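Local coordinates for protein mycosin-1 (Mycobacterium smegmatis, PDB 4KB5) that cleaves the protein EspB as a subtilisin-like serine protease and may help regulate ESX-1 secretion and virulence, at residues A67-G72 / L131-V136; S96-H101 / V136-K141; T103-I108 / T311-A316; I177-A182 / A209-A214. All blocks are in the same frame, centred on the assembly; numbering follows the deposited sequence.

Interaction 1: residues A67-G72 / L131-V136; sequences AVIDTG and LRQTSV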
loop_
_atom_site.group_PDB
_atom_site.type_symbol
_atom_site.label_atom_id
_atom_site.label_comp_id
_atom_site.label_asym_id
_atom_site.label_seq_id
_atom_site.Cartn_x
_atom_site.Cartn_y
_atom_site.Cartn_z
ATOM N N ALA A 67 1.527 10.006 -3.682
ATOM C CA ALA A 67 2.302 9.982 -2.461
ATOM C C ALA A 67 2.657 8.551 -2.105
ATOM O O ALA A 67 1.803 7.642 -2.099
ATOM C CB ALA A 67 1.532 10.646 -1.324
ATOM N N VAL A 68 3.926 8.341 -1.801
ATOM C CA VAL A 68 4.406 7.019 -1.444
ATOM C C VAL A 68 4.738 7.064 0.034
ATOM O O VAL A 68 5.717 7.705 0.442
ATOM C CB VAL A 68 5.629 6.630 -2.289
ATOM C CG1 VAL A 68 6.061 5.199 -1.996
ATOM C CG2 VAL A 68 5.318 6.802 -3.768
ATOM N N ILE A 69 3.906 6.415 0.845
ATOM C CA ILE A 69 4.135 6.387 2.295
ATOM C C ILE A 69 4.798 5.059 2.636
ATOM O O ILE A 69 4.165 3.994 2.607
ATOM C CB ILE A 69 2.843 6.681 3.106
ATOM C CG1 ILE A 69 2.290 8.070 2.727
ATOM C CG2 ILE A 69 3.122 6.606 4.603
ATOM C CD1 ILE A 69 1.022 8.494 3.463
ATOM N N ASP A 70 6.097 5.119 2.917
ATOM C CA ASP A 70 6.933 3.912 2.907
ATOM C C ASP A 70 8.220 4.195 3.699
ATOM O O ASP A 70 8.180 4.920 4.703
ATOM C CB ASP A 70 7.252 3.558 1.436
ATOM C CG ASP A 70 7.538 2.073 1.215
ATOM O OD1 ASP A 70 8.478 1.521 1.834
ATOM O OD2 ASP A 70 6.836 1.456 0.379
ATOM N N THR A 71 9.353 3.652 3.235
ATOM C CA THR A 71 10.629 3.773 3.952
ATOM C C THR A 71 11.531 4.899 3.437
ATOM O O THR A 71 12.725 4.907 3.720
ATOM C CB THR A 71 11.444 2.458 3.938
ATOM O OG1 THR A 71 11.901 2.174 2.602
ATOM C CG2 THR A 71 10.629 1.279 4.498
ATOM N N GLY A 72 10.955 5.850 2.710
ATOM C CA GLY A 72 11.720 6.865 2.019
ATOM C C GLY A 72 12.182 6.380 0.650
ATOM O O GLY A 72 12.075 5.187 0.332
ATOM N N LEU A 131 7.134 10.138 1.496
ATOM C CA LEU A 131 6.996 10.374 2.933
ATOM C C LEU A 131 7.510 9.136 3.643
ATOM O O LEU A 131 6.962 8.059 3.468
ATOM C CB LEU A 131 5.525 10.624 3.314
ATOM C CG LEU A 131 4.820 11.875 2.771
ATOM C CD1 LEU A 131 4.411 11.732 1.304
ATOM C CD2 LEU A 131 3.603 12.182 3.638
ATOM N N ARG A 132 8.591 9.270 4.400
ATOM C CA ARG A 132 9.104 8.134 5.142
ATOM C C ARG A 132 8.339 8.050 6.446
ATOM O O ARG A 132 8.377 8.980 7.257
ATOM C CB ARG A 132 10.606 8.229 5.417
ATOM C CG ARG A 132 11.062 7.128 6.369
ATOM C CD ARG A 132 12.561 6.880 6.348
ATOM N NE ARG A 132 13.303 7.958 6.996
ATOM C CZ ARG A 132 14.595 7.904 7.309
ATOM N NH1 ARG A 132 15.315 6.810 7.035
ATOM N NH2 ARG A 132 15.168 8.954 7.897
ATOM N N GLN A 133 7.643 6.931 6.639
ATOM C CA GLN A 133 6.780 6.760 7.799
ATOM C C GLN A 133 7.184 5.510 8.559
ATOM O O GLN A 133 6.848 5.349 9.725
ATOM C CB GLN A 133 5.311 6.707 7.353
ATOM C CG GLN A 133 4.274 6.627 8.471
ATOM C CD GLN A 133 4.015 5.205 8.931
ATOM O OE1 GLN A 133 4.064 4.263 8.135
ATOM N NE2 GLN A 133 3.747 5.037 10.227
ATOM N N THR A 134 7.927 4.629 7.907
ATOM C CA THR A 134 8.301 3.384 8.550
ATOM C C THR A 134 9.753 3.026 8.238
ATOM O O THR A 134 10.266 3.414 7.198
ATOM C CB THR A 134 7.355 2.231 8.107
ATOM O OG1 THR A 134 7.642 1.070 8.882
ATOM C CG2 THR A 134 7.549 1.891 6.647
ATOM N N SER A 135 10.391 2.267 9.127
ATOM C CA SER A 135 11.772 1.833 8.934
ATOM C C SER A 135 12.131 0.713 9.911
ATOM O O SER A 135 11.717 0.739 11.075
ATOM C CB SER A 135 12.741 3.012 9.162
ATOM O OG SER A 135 14.087 2.567 9.056
ATOM N N VAL A 136 12.915 -0.254 9.448
ATOM C CA VAL A 136 13.458 -1.280 10.328
ATOM C C VAL A 136 14.875 -0.899 10.808
ATOM O O VAL A 136 15.345 -1.366 11.853
ATOM C CB VAL A 136 13.410 -2.683 9.658
ATOM C CG1 VAL A 136 14.494 -2.846 8.598
ATOM C CG2 VAL A 136 13.520 -3.785 10.697
HETATM O O HOH W 1 3.596 3.158 5.420
HETATM O O HOH W 2 14.550 4.381 5.619
#
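Ile69 lays its CG2 methyl against Gln133 CB, 3.5 Å away, at the ends of two parallel strands. On the same face of the sheet, Ile69 CG1 slants across Leu131 CB at 4.2 Å. The isobutyl group of Leu131 turns back along the pair, and its CD1 reaches Ala67 CB. With CG of Gln133 turned away from its own N (chi1 -176°), CG also lies near the Ile69 CG2 methyl, at 4.0 Å. A water then joins Gln133 OE1 to Ile69 O, and NE2 hydrogen-bonds to Ser161.

Asp70 and Arg132 point to the other face. The aliphatic part of Arg132 runs over the backbone of Thr71 and Gly72, with CD 3.3 Å from Thr71 O. A second water lies at the guanidinium edge, in its plane, and links NH1 to Thr71 O. NH2 forms a salt bridge with Asp86. Asp70 O is gripped twice: Gln133 N meets it nearly head-on at 2.8 Å, while Thr134 N comes from above the carbonyl plane at 3.2 Å. Both bonds help to hold the backbone just after the side chain of Asp70, the inferred charge-relay aspartate, whose OD1 hydrogen-bonds to His101.

Strand 65-70 lies between strands 127-132 and 176-179 of the seven-stranded parallel sheet. Helix 154-171 packs on Ile69 and Gln133, and helix 102-110 packs on Val68.

Interaction 2: residues S96-H101 / V136-K141; sequences SDCDAH and VAFQPK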
loop_
_atom_site.group_PDB
_atom_site.type_symbol
_atom_site.label_atom_id
_atom_site.label_comp_id
_atom_site.label_asym_id
_atom_site.label_seq_id
_atom_site.Cartn_x
_atom_site.Cartn_y
_atom_site.Cartn_z
ATOM N N SER A 96 15.527 9.889 1.908
ATOM C CA SER A 96 16.564 8.932 2.268
ATOM C C SER A 96 15.928 7.583 2.554
ATOM O O SER A 96 15.146 7.451 3.486
ATOM C CB SER A 96 17.376 9.379 3.508
ATOM O OG SER A 96 17.795 10.739 3.415
ATOM N N ASP A 97 16.290 6.582 1.767
ATOM C CA ASP A 97 15.802 5.233 1.971
ATOM C C ASP A 97 16.933 4.407 2.550
ATOM O O ASP A 97 17.895 4.086 1.856
ATOM C CB ASP A 97 15.323 4.634 0.643
ATOM C CG ASP A 97 14.764 3.214 0.787
ATOM O OD1 ASP A 97 14.467 2.622 -0.264
ATOM O OD2 ASP A 97 14.621 2.694 1.922
ATOM N N CYS A 98 16.807 4.061 3.822
ATOM C CA CYS A 98 17.824 3.287 4.517
ATOM C C CYS A 98 17.406 1.804 4.605
ATOM O O CYS A 98 18.092 0.973 5.202
ATOM C CB CYS A 98 18.096 3.949 5.881
ATOM S SG CYS A 98 19.288 3.138 6.977
ATOM N N ASP A 99 16.294 1.464 3.955
ATOM C CA ASP A 99 15.725 0.129 4.078
ATOM C C ASP A 99 15.678 -0.703 2.799
ATOM O O ASP A 99 15.310 -1.862 2.855
ATOM C CB ASP A 99 14.323 0.222 4.691
ATOM C CG ASP A 99 14.360 0.720 6.123
ATOM O OD1 ASP A 99 14.227 1.941 6.344
ATOM O OD2 ASP A 99 14.577 -0.107 7.029
ATOM N N ALA A 100 16.046 -0.120 1.656
ATOM C CA ALA A 100 15.932 -0.792 0.359
ATOM C C ALA A 100 14.501 -1.288 0.140
ATOM O O ALA A 100 14.250 -2.491 -0.019
ATOM C CB ALA A 100 16.938 -1.935 0.242
ATOM N N HIS A 101 13.561 -0.348 0.143
ATOM C CA HIS A 101 12.167 -0.706 0.008
ATOM C C HIS A 101 11.352 0.358 -0.673
ATOM O O HIS A 101 10.830 0.151 -1.780
ATOM C CB HIS A 101 11.579 -1.058 1.372
ATOM C CG HIS A 101 10.239 -1.704 1.268
ATOM N ND1 HIS A 101 9.106 -0.988 1.200
ATOM C CD2 HIS A 101 9.877 -3.040 1.118
ATOM C CE1 HIS A 101 8.065 -1.827 1.050
ATOM N NE2 HIS A 101 8.540 -3.078 1.003
ATOM N N VAL A 136 12.915 -0.254 9.448
ATOM C CA VAL A 136 13.458 -1.280 10.328
ATOM C C VAL A 136 14.875 -0.899 10.808
ATOM O O VAL A 136 15.345 -1.366 11.853
ATOM C CB VAL A 136 13.410 -2.683 9.658
ATOM C CG1 VAL A 136 14.494 -2.846 8.598
ATOM C CG2 VAL A 136 13.520 -3.785 10.697
ATOM N N ALA A 137 15.549 -0.047 10.043
ATOM C CA ALA A 137 16.895 0.399 10.404
ATOM C C ALA A 137 16.849 1.392 11.558
ATOM O O ALA A 137 17.763 1.439 12.369
ATOM C CB ALA A 137 17.596 1.015 9.201
ATOM N N PHE A 138 15.786 2.190 11.610
ATOM C CA PHE A 138 15.625 3.217 12.632
ATOM C C PHE A 138 14.413 2.879 13.467
ATOM O O PHE A 138 13.322 2.701 12.929
ATOM C CB PHE A 138 15.545 4.618 11.995
ATOM C CG PHE A 138 16.897 5.163 11.605
ATOM C CD1 PHE A 138 17.609 5.986 12.475
ATOM C CD2 PHE A 138 17.499 4.794 10.398
ATOM C CE1 PHE A 138 18.884 6.451 12.138
ATOM C CE2 PHE A 138 18.772 5.260 10.058
ATOM C CZ PHE A 138 19.464 6.090 10.933
ATOM N N GLN A 139 14.625 2.750 14.774
ATOM C CA GLN A 139 13.600 2.270 15.702
ATOM C C GLN A 139 13.467 3.175 16.931
ATOM O O GLN A 139 14.476 3.682 17.439
ATOM C CB GLN A 139 13.940 0.851 16.160
ATOM C CG GLN A 139 13.979 -0.174 15.038
ATOM C CD GLN A 139 12.646 -0.855 14.823
ATOM O OE1 GLN A 139 12.216 -1.665 15.639
ATOM N NE2 GLN A 139 11.991 -0.538 13.714
ATOM N N PRO A 140 12.221 3.373 17.422
ATOM C CA PRO A 140 11.993 4.095 18.680
ATOM C C PRO A 140 12.937 3.574 19.748
ATOM O O PRO A 140 13.159 2.366 19.824
ATOM C CB PRO A 140 10.544 3.750 19.017
ATOM C CG PRO A 140 9.902 3.581 17.679
ATOM C CD PRO A 140 10.950 2.949 16.799
ATOM N N LYS A 141 13.494 4.482 20.547
ATOM C CA LYS A 141 14.689 4.184 21.341
ATOM C C LYS A 141 14.465 3.694 22.777
ATOM O O LYS A 141 14.496 2.486 23.029
ATOM C CB LYS A 141 15.673 5.368 21.315
ATOM C CG LYS A 141 15.119 6.701 21.790
ATOM C CD LYS A 141 16.046 7.850 21.427
ATOM C CE LYS A 141 17.246 7.925 22.355
ATOM N NZ LYS A 141 18.131 9.054 21.958
#
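The disulfide site that tethers the N-terminal extension to the catalytic domain lies here, with Cys98 and Asp99 touching residues 136-138. Cys98 is bonded to Cys29 of that extension. With SG turned away from its own N (chi1 178°), the sulfur extends toward residues 136-141, where it meets Ala137 CB at 3.5 Å. The same sulfur approaches the Phe138 ring at its edge, in the ring plane, 3.8 Å from CE2. This is a sulfur-aromatic contact of the edge type.

Asp99 supplies the polar half. Its OD2 accepts two consecutive backbone N-H groups. Val136 N, at 2.9 Å, comes from above the carboxylate plane. Ala137 N, at 3.2 Å, uses the syn lone pair. Val136 CG1 also presses on this oxygen at 3.2 Å. The other oxygen, OD1, hydrogen-bonds to Ser135 OG, so both ends of the carboxylate are held and its rotation is fixed. The two N-H groups would help to stabilise its negative charge.

Within 96-101, Asp97 shapes the loop. Its OD2 accepts from Asp99 N at 2.9 Å, an Asx turn, and its OD1 accepts from His101 N at 3.1 Å through the syn lone pair. His101, the inferred charge-relay histidine, sits at the N-cap position.

The loop lies between strand 82-86 and helix 102-110. Strand 138-140 pairs antiparallel with strand 23-25 of the N-terminal extension, close to the disulfide.

Interaction 3: residues T103-I108 / T311-A316; sequences TMTAAI and TSFSAA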
loop_
_atom_site.group_PDB
_atom_site.type_symbol
_atom_site.label_atom_id
_atom_site.label_comp_id
_atom_site.label_asym_id
_atom_site.label_seq_id
_atom_site.Cartn_x
_atom_site.Cartn_y
_atom_site.Cartn_z
ATOM N N THR A 103 12.143 2.935 -2.289
ATOM C CA THR A 103 12.649 3.291 -3.614
ATOM C C THR A 103 12.057 2.380 -4.696
ATOM O O THR A 103 11.650 2.849 -5.748
ATOM C CB THR A 103 14.207 3.226 -3.678
ATOM O OG1 THR A 103 14.774 4.067 -2.664
ATOM C CG2 THR A 103 14.706 3.694 -5.031
ATOM N N MET A 104 12.029 1.088 -4.422
ATOM C CA MET A 104 11.457 0.093 -5.338
ATOM C C MET A 104 9.924 0.177 -5.441
ATOM O O MET A 104 9.349 -0.100 -6.512
ATOM C CB MET A 104 11.881 -1.316 -4.913
ATOM C CG MET A 104 13.352 -1.627 -5.221
ATOM S SD MET A 104 14.431 -1.521 -3.777
ATOM C CE MET A 104 14.172 -3.137 -3.062
ATOM N N THR A 105 9.274 0.564 -4.340
ATOM C CA THR A 105 7.818 0.797 -4.333
ATOM C C THR A 105 7.478 1.918 -5.304
ATOM O O THR A 105 6.596 1.764 -6.156
ATOM C CB THR A 105 7.301 1.156 -2.922
ATOM O OG1 THR A 105 7.686 0.128 -2.000
ATOM C CG2 THR A 105 5.780 1.268 -2.917
ATOM N N ALA A 106 8.202 3.035 -5.177
ATOM C CA ALA A 106 8.038 4.215 -6.035
ATOM C C ALA A 106 8.309 3.922 -7.509
ATOM O O ALA A 106 7.642 4.465 -8.391
ATOM C CB ALA A 106 8.949 5.355 -5.552
ATOM N N ALA A 107 9.305 3.079 -7.773
ATOM C CA ALA A 107 9.680 2.749 -9.153
ATOM C C ALA A 107 8.602 1.882 -9.804
ATOM O O ALA A 107 8.294 2.069 -10.976
ATOM C CB ALA A 107 11.036 2.045 -9.198
ATOM N N ILE A 108 8.019 0.953 -9.052
ATOM C CA ILE A 108 6.856 0.195 -9.571
ATOM C C ILE A 108 5.720 1.143 -9.979
ATOM O O ILE A 108 5.101 0.980 -11.048
ATOM C CB ILE A 108 6.420 -0.908 -8.596
ATOM C CG1 ILE A 108 7.429 -2.058 -8.703
ATOM C CG2 ILE A 108 5.012 -1.429 -8.927
ATOM C CD1 ILE A 108 7.507 -2.955 -7.491
ATOM N N THR A 311 3.353 -7.493 -0.222
ATOM C CA THR A 311 2.084 -6.780 -0.453
ATOM C C THR A 311 2.195 -5.281 -0.709
ATOM O O THR A 311 1.341 -4.713 -1.399
ATOM C CB THR A 311 1.050 -7.064 0.666
ATOM O OG1 THR A 311 1.603 -6.728 1.950
ATOM C CG2 THR A 311 0.651 -8.542 0.647
ATOM N N SER A 312 3.241 -4.635 -0.175
ATOM C CA SER A 312 3.532 -3.228 -0.495
ATOM C C SER A 312 3.751 -3.022 -1.983
ATOM O O SER A 312 3.346 -1.999 -2.553
ATOM C CB SER A 312 4.807 -2.745 0.226
ATOM O OG SER A 312 4.683 -2.849 1.627
ATOM N N PHE A 313 4.431 -3.985 -2.601
ATOM C CA PHE A 313 4.674 -3.964 -4.039
ATOM C C PHE A 313 3.404 -4.236 -4.848
ATOM O O PHE A 313 3.158 -3.581 -5.877
ATOM C CB PHE A 313 5.821 -4.934 -4.405
ATOM C CG PHE A 313 7.147 -4.600 -3.734
ATOM C CD1 PHE A 313 7.556 -3.273 -3.572
ATOM C CD2 PHE A 313 7.981 -5.609 -3.255
ATOM C CE1 PHE A 313 8.771 -2.960 -2.954
ATOM C CE2 PHE A 313 9.202 -5.304 -2.647
ATOM C CZ PHE A 313 9.592 -3.979 -2.491
ATOM N N SER A 314 2.588 -5.186 -4.384
ATOM C CA SER A 314 1.252 -5.402 -4.989
ATOM C C SER A 314 0.430 -4.114 -4.930
ATOM O O SER A 314 -0.173 -3.690 -5.929
ATOM C CB SER A 314 0.509 -6.511 -4.248
ATOM O OG SER A 314 1.258 -7.709 -4.262
ATOM N N ALA A 315 0.427 -3.479 -3.752
ATOM C CA ALA A 315 -0.253 -2.185 -3.578
ATOM C C ALA A 315 0.276 -1.138 -4.544
ATOM O O ALA A 315 -0.500 -0.383 -5.111
ATOM C CB ALA A 315 -0.116 -1.697 -2.138
ATOM N N ALA A 316 1.603 -1.088 -4.737
ATOM C CA ALA A 316 2.213 -0.156 -5.695
ATOM C C ALA A 316 1.655 -0.306 -7.121
ATOM O O ALA A 316 1.344 0.685 -7.788
ATOM C CB ALA A 316 3.753 -0.272 -5.678
#
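Ser312, Phe313 and Ala316 face Thr105 and Ile108 where two central helices of the subtilisin-like fold run side by side. Helix 311-328 begins next to Ser312, the inferred charge-relay serine, and helix 102-110 follows the inferred charge-relay histidine, His101. The two short segments run in nearly the same direction, with a closest approach of 8.8 Å between their axes and a crossing angle of -26°.

Ser312 takes part mainly through its backbone: its O lies 4.1 Å from Thr105 CG2. Phe313 comes next and does most of the filling. Its CG is anti to the carbonyl carbon (chi1 -60°), which swings the ring toward the other helix. The Phe313 side chain runs at about a right angle to those of Thr105 and Ile108. CE1 lies 3.4 Å from Thr105 OG1 and 4.0 Å from Met104 CB, and CD1 lies 3.9 Å from Ile108 CD1. The ring also stacks with that of His101, so it touches both the histidine and the helix that follows it.

Thr105 OG1 hydrogen-bonds to Asp70 OD2 and to His101 O. Phe313 therefore packs against a hydroxyl that is already held by the inferred charge-relay aspartate.

One turn further on, Ala316 completes the contact. Its CB meets the backbone and a side-chain branch of helix 102-110, 3.5 Å from Thr105 O and 3.7 Å from Ile108 CG2.

Interaction 4: residues I177-A182 / A209-A214; sequences INISEA and AVIVVA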
loop_
_atom_site.group_PDB
_atom_site.type_symbol
_atom_site.label_atom_id
_atom_site.label_comp_id
_atom_site.label_asym_id
_atom_site.label_seq_id
_atom_site.Cartn_x
_atom_site.Cartn_y
_atom_site.Cartn_z
ATOM N N ILE A 177 -2.528 7.867 -2.840
ATOM C CA ILE A 177 -1.632 7.689 -1.711
ATOM C C ILE A 177 -1.459 6.195 -1.493
ATOM O O ILE A 177 -2.439 5.493 -1.227
ATOM C CB ILE A 177 -2.227 8.332 -0.436
ATOM C CG1 ILE A 177 -2.455 9.840 -0.635
ATOM C CG2 ILE A 177 -1.374 8.025 0.783
ATOM C CD1 ILE A 177 -3.303 10.481 0.450
ATOM N N ASN A 178 -0.225 5.718 -1.634
ATOM C CA ASN A 178 0.109 4.306 -1.419
ATOM C C ASN A 178 0.641 4.139 -0.014
ATOM O O ASN A 178 1.581 4.841 0.378
ATOM C CB ASN A 178 1.162 3.835 -2.461
ATOM C CG ASN A 178 1.304 2.313 -2.517
ATOM O OD1 ASN A 178 2.194 1.728 -1.894
ATOM N ND2 ASN A 178 0.420 1.668 -3.259
ATOM N N ILE A 179 0.065 3.219 0.757
ATOM C CA ILE A 179 0.513 2.992 2.118
ATOM C C ILE A 179 1.083 1.583 2.279
ATOM O O ILE A 179 0.356 0.580 2.128
ATOM C CB ILE A 179 -0.616 3.236 3.154
ATOM C CG1 ILE A 179 -1.079 4.695 3.124
ATOM C CG2 ILE A 179 -0.179 2.803 4.547
ATOM C CD1 ILE A 179 -2.250 5.005 4.039
ATOM N N SER A 180 2.379 1.508 2.593
ATOM C CA SER A 180 3.058 0.217 2.710
ATOM C C SER A 180 2.868 -0.398 4.085
ATOM O O SER A 180 2.908 -1.627 4.238
ATOM C CB SER A 180 4.562 0.355 2.402
ATOM O OG SER A 180 5.245 0.989 3.472
ATOM N N GLU A 181 2.669 0.451 5.089
ATOM C CA GLU A 181 2.491 -0.022 6.458
ATOM C C GLU A 181 1.244 -0.905 6.595
ATOM O O GLU A 181 0.189 -0.610 6.044
ATOM C CB GLU A 181 2.419 1.158 7.439
ATOM C CG GLU A 181 2.016 0.803 8.868
ATOM C CD GLU A 181 3.091 0.039 9.625
ATOM O OE1 GLU A 181 3.422 -1.112 9.260
ATOM O OE2 GLU A 181 3.605 0.595 10.614
ATOM N N ALA A 182 1.412 -2.004 7.310
ATOM C CA ALA A 182 0.328 -2.855 7.705
ATOM C C ALA A 182 0.580 -3.161 9.176
ATOM O O ALA A 182 1.339 -4.070 9.515
ATOM C CB ALA A 182 0.326 -4.126 6.882
ATOM N N ALA A 209 -8.658 12.081 -2.267
ATOM C CA ALA A 209 -7.526 11.203 -2.620
ATOM C C ALA A 209 -7.917 9.732 -2.574
ATOM O O ALA A 209 -8.593 9.315 -1.640
ATOM C CB ALA A 209 -6.351 11.443 -1.680
ATOM N N VAL A 210 -7.486 8.962 -3.580
ATOM C CA VAL A 210 -7.555 7.494 -3.544
ATOM C C VAL A 210 -6.452 6.960 -2.633
ATOM O O VAL A 210 -5.290 7.329 -2.795
ATOM C CB VAL A 210 -7.321 6.884 -4.947
ATOM C CG1 VAL A 210 -7.366 5.360 -4.890
ATOM C CG2 VAL A 210 -8.311 7.428 -5.955
ATOM N N ILE A 211 -6.795 6.087 -1.693
ATOM C CA ILE A 211 -5.790 5.487 -0.809
ATOM C C ILE A 211 -5.747 3.983 -1.034
ATOM O O ILE A 211 -6.783 3.308 -0.946
ATOM C CB ILE A 211 -6.064 5.781 0.692
ATOM C CG1 ILE A 211 -6.101 7.297 0.941
ATOM C CG2 ILE A 211 -5.035 5.071 1.586
ATOM C CD1 ILE A 211 -6.305 7.699 2.392
ATOM N N VAL A 212 -4.545 3.477 -1.329
ATOM C CA VAL A 212 -4.298 2.066 -1.602
ATOM C C VAL A 212 -3.346 1.571 -0.531
ATOM O O VAL A 212 -2.289 2.184 -0.295
ATOM C CB VAL A 212 -3.664 1.878 -3.015
ATOM C CG1 VAL A 212 -3.405 0.406 -3.330
ATOM C CG2 VAL A 212 -4.528 2.511 -4.100
ATOM N N VAL A 213 -3.695 0.471 0.126
ATOM C CA VAL A 213 -2.891 -0.028 1.238
ATOM C C VAL A 213 -2.491 -1.490 1.036
ATOM O O VAL A 213 -3.213 -2.254 0.406
ATOM C CB VAL A 213 -3.586 0.221 2.616
ATOM C CG1 VAL A 213 -4.250 1.604 2.622
ATOM C CG2 VAL A 213 -4.647 -0.828 2.928
ATOM N N ALA A 214 -1.332 -1.862 1.571
ATOM C CA ALA A 214 -0.878 -3.249 1.600
ATOM C C ALA A 214 -1.768 -4.105 2.497
ATOM O O ALA A 214 -2.154 -3.668 3.580
ATOM C CB ALA A 214 0.561 -3.314 2.096
HETATM O O HOH W 3 -2.578 -1.962 5.800
#
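The amide of Asn178 turns its ND2 end to Val212 CG1, 4.0 Å away; the methyl lies off the nitrogen and tilted from the amide plane, not over its face. The two side chains slant across each other. The first torsion of Asn178 (chi1 -166°) carries the amide toward the neighbouring strand, and ND2 hydrogen-bonds to Ser319 of helix 311-328. That helix covers the face of the sheet bearing Asn178 and Val212.

The other face is apolar. Ile179 CD1 reaches Ile211 CG2 at 3.7 Å, crossing it obliquely. Ile179 and Val213 instead lie side by side and point the same way, with CB of Ile179 4.0 Å from CG1 of Val213. At the start of the strands, Ile177 CD1 touches Ala209 CB at 3.8 Å. Helix 154-171 packs on Ile177, Ile179 and Ile211.

The two strands are parallel neighbours, and the chain between them includes helix 194-206, consistent with a beta-alpha-beta crossover. Ile177 N donates to Val210 O, and Val212 N returns a bond to Ile177 O. Ile179 N donates to Val212 O at 2.8 Å, and Ala214 N closes the ladder on Ile179 O at 3.0 Å. Past the end of strand 176-179, Ser180 O lies 3.6 Å from Ala214 CB, and a water bridges Ala214 O and Glu181 O. Ser180 O accepts a weak hydrogen bond from Ser312 OG.

The pairing thus satisfies the backbone N-H and carbonyl groups it uses in a buried place, and Asn178 ND2 finds its partner in Ser319 of the covering helix.

Interactions 1 and 4 share the seven-stranded parallel sheet, with centres about 11 Å apart, and strands 65-70 and 176-179 join them as neighbours. Interaction 3 packs two helices beside that sheet, with its centre about 10 Å from that of interaction 4. Interaction 2 lies further out, about 19 Å from interaction 4 between centres. Along the chain, interactions 1, 2 and 3 cross one another, and both segments of interaction 4 fall between residues 108 and 311. The inferred charge-relay residues are spread over three contacts: Asp70 in interaction 1, His101 in interaction 2 and Ser312 in interaction 3. The active site is therefore assembled from separate elements, next to where the N-terminal extension is tethered.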